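Local coordinates for Low molecular weight protein-tyrosine-phosphatase PtpA (Staphylococcus aureus, PDB 3ROF) that removes phosphate from phosphotyrosine residues of proteins and probably acts as a secreted effector that counteracts host defences during infection, at residues F110-F115 against D137-S142. Numbering follows the deposited sequence.
Sequences FKLLEF and DMVLSS
Leu112 O is gripped by two donors, one on each side of its carbonyl plane: Ser142 OG, 3.0 Å from Leu112 O, and the backbone N of Phe115. The hydroxyl sits well above that plane, with a C=O...OG angle of 123°. This bond ties the 3-10 turn 112-114, which follows edge strand 108-111 of the four-stranded parallel sheet, to helix 132-153 in the low molecular weight protein tyrosine phosphatase fold. A chi1 of 180° swings the isobutyl end of Leu112, with CG trans to the backbone N, up against the helix; its CD1 lies 3.8 Å from Ser142 CB, while its CD2 meets Val139 CG2 at 4.0 Å, the two side chains nearly perpendicular to each other. Val139 also packs on Ala23 and Ile26 of helix 19-33, and its side chain lies about 7 Å from that of Arg19, probably an active-site residue. Leu113 divides its branches: CD2 rests against Met138 CB at 4.0 Å, and CD1 touches the methionine's far end, 4.0 Å from CE. Ser141 OG donates back to Met138 O within the helix (2.8 Å) and also bonds Ser116 OG just beyond the turn. Phe115 O takes a hydrogen bond from Asn145 ND2, about one turn beyond Ser142 in helix 132-153. The same oxygen receives a CA-H...O contact from Ser142 CA at 3.5 Å, with an angle of 156° at the hydrogen.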
loop_
_atom_site.group_PDB
_atom_site.type_symbol
_atom_site.label_atom_id
_atom_site.label_comp_id
_atom_site.label_asym_id
_atom_site.label_seq_id
_atom_site.Cartn_x
_atom_site.Cartn_y
_atom_site.Cartn_z
ATOM N N PHE A 110 1.057 -9.733 -2.694
ATOM C CA PHE A 110 2.522 -9.601 -2.781
ATOM C C PHE A 110 2.994 -8.830 -1.566
ATOM O O PHE A 110 2.208 -8.131 -0.941
ATOM C CB PHE A 110 2.926 -8.797 -4.004
ATOM C CG PHE A 110 2.527 -9.411 -5.281
ATOM C CD1 PHE A 110 3.276 -10.443 -5.813
ATOM C CD2 PHE A 110 1.470 -8.940 -6.021
ATOM C CE1 PHE A 110 2.942 -11.016 -7.031
ATOM C CE2 PHE A 110 1.126 -9.533 -7.263
ATOM C CZ PHE A 110 1.874 -10.552 -7.743
ATOM N N LYS A 111 4.299 -8.888 -1.284
ATOM C CA LYS A 111 4.973 -7.901 -0.446
ATOM C C LYS A 111 5.554 -6.817 -1.337
ATOM O O LYS A 111 6.029 -7.087 -2.425
ATOM C CB LYS A 111 6.083 -8.535 0.375
ATOM C CG LYS A 111 5.587 -9.440 1.460
ATOM C CD LYS A 111 6.839 -10.024 2.248
ATOM C CE LYS A 111 6.487 -11.009 3.326
ATOM N NZ LYS A 111 7.765 -11.486 3.886
ATOM N N LEU A 112 5.537 -5.579 -0.836
ATOM C CA LEU A 112 6.067 -4.430 -1.552
ATOM C C LEU A 112 7.444 -4.710 -2.118
ATOM O O LEU A 112 7.732 -4.378 -3.293
ATOM C CB LEU A 112 6.115 -3.229 -0.642
ATOM C CG LEU A 112 6.661 -1.940 -1.280
ATOM C CD1 LEU A 112 5.676 -1.340 -2.233
ATOM C CD2 LEU A 112 7.040 -0.917 -0.226
ATOM N N LEU A 113 8.341 -5.256 -1.297
ATOM C CA LEU A 113 9.747 -5.359 -1.699
ATOM C C LEU A 113 10.017 -6.499 -2.685
ATOM O O LEU A 113 11.151 -6.633 -3.157
ATOM C CB LEU A 113 10.644 -5.394 -0.460
ATOM C CG LEU A 113 10.649 -4.064 0.317
ATOM C CD1 LEU A 113 11.474 -4.244 1.593
ATOM C CD2 LEU A 113 11.224 -2.901 -0.497
ATOM N N GLU A 114 8.991 -7.275 -3.029
ATOM C CA GLU A 114 9.127 -8.200 -4.151
ATOM C C GLU A 114 9.357 -7.444 -5.472
ATOM O O GLU A 114 9.907 -8.018 -6.419
ATOM C CB GLU A 114 7.905 -9.101 -4.295
ATOM C CG GLU A 114 7.742 -10.060 -3.187
ATOM C CD GLU A 114 6.630 -11.019 -3.470
ATOM O OE1 GLU A 114 6.812 -11.924 -4.330
ATOM O OE2 GLU A 114 5.558 -10.878 -2.890
ATOM N N PHE A 115 9.003 -6.163 -5.492
ATOM C CA PHE A 115 9.164 -5.296 -6.657
ATOM C C PHE A 115 10.429 -4.438 -6.564
ATOM O O PHE A 115 10.586 -3.518 -7.349
ATOM C CB PHE A 115 7.931 -4.443 -6.820
ATOM C CG PHE A 115 6.694 -5.276 -7.094
ATOM C CD1 PHE A 115 6.393 -5.690 -8.390
ATOM C CD2 PHE A 115 5.846 -5.667 -6.050
ATOM C CE1 PHE A 115 5.278 -6.485 -8.615
ATOM C CE2 PHE A 115 4.752 -6.462 -6.264
ATOM C CZ PHE A 115 4.468 -6.881 -7.551
ATOM N N ASP A 137 12.189 5.596 0.863
ATOM C CA ASP A 137 13.161 5.065 -0.073
ATOM C C ASP A 137 12.735 3.669 -0.552
ATOM O O ASP A 137 12.878 3.348 -1.731
ATOM C CB ASP A 137 14.548 5.000 0.558
ATOM C CG ASP A 137 15.150 6.348 0.842
ATOM O OD1 ASP A 137 14.683 7.369 0.368
ATOM O OD2 ASP A 137 16.173 6.376 1.576
ATOM N N MET A 138 12.193 2.847 0.354
ATOM C CA MET A 138 11.729 1.516 -0.024
ATOM C C MET A 138 10.573 1.593 -1.003
ATOM O O MET A 138 10.553 0.869 -2.021
ATOM C CB MET A 138 11.331 0.719 1.217
ATOM C CG MET A 138 12.551 0.154 1.917
ATOM S SD MET A 138 12.090 -0.618 3.479
ATOM C CE MET A 138 13.566 -1.598 3.817
ATOM N N VAL A 139 9.595 2.466 -0.761
ATOM C CA VAL A 139 8.507 2.610 -1.727
ATOM C C VAL A 139 9.020 3.087 -3.082
ATOM O O VAL A 139 8.647 2.531 -4.118
ATOM C CB VAL A 139 7.434 3.604 -1.204
ATOM C CG1 VAL A 139 6.348 3.803 -2.270
ATOM C CG2 VAL A 139 6.808 3.081 0.074
ATOM N N LEU A 140 9.920 4.065 -3.094
ATOM C CA LEU A 140 10.451 4.535 -4.373
ATOM C C LEU A 140 11.184 3.421 -5.106
ATOM O O LEU A 140 11.178 3.362 -6.341
ATOM C CB LEU A 140 11.375 5.743 -4.187
ATOM C CG LEU A 140 10.693 7.074 -4.456
ATOM C CD1 LEU A 140 9.510 7.319 -3.533
ATOM C CD2 LEU A 140 11.726 8.177 -4.345
ATOM N N SER A 141 11.816 2.493 -4.390
ATOM C CA SER A 141 12.565 1.443 -5.038
ATOM C C SER A 141 11.649 0.445 -5.749
ATOM O O SER A 141 12.085 -0.254 -6.659
ATOM C CB SER A 141 13.471 0.743 -4.053
ATOM O OG SER A 141 12.799 -0.205 -3.228
ATOM N N SER A 142 10.398 0.398 -5.320
ATOM C CA SER A 142 9.401 -0.547 -5.845
ATOM C C SER A 142 8.370 0.041 -6.791
ATOM O O SER A 142 7.745 -0.720 -7.527
ATOM C CB SER A 142 8.622 -1.176 -4.692
ATOM O OG SER A 142 9.429 -2.027 -3.936
#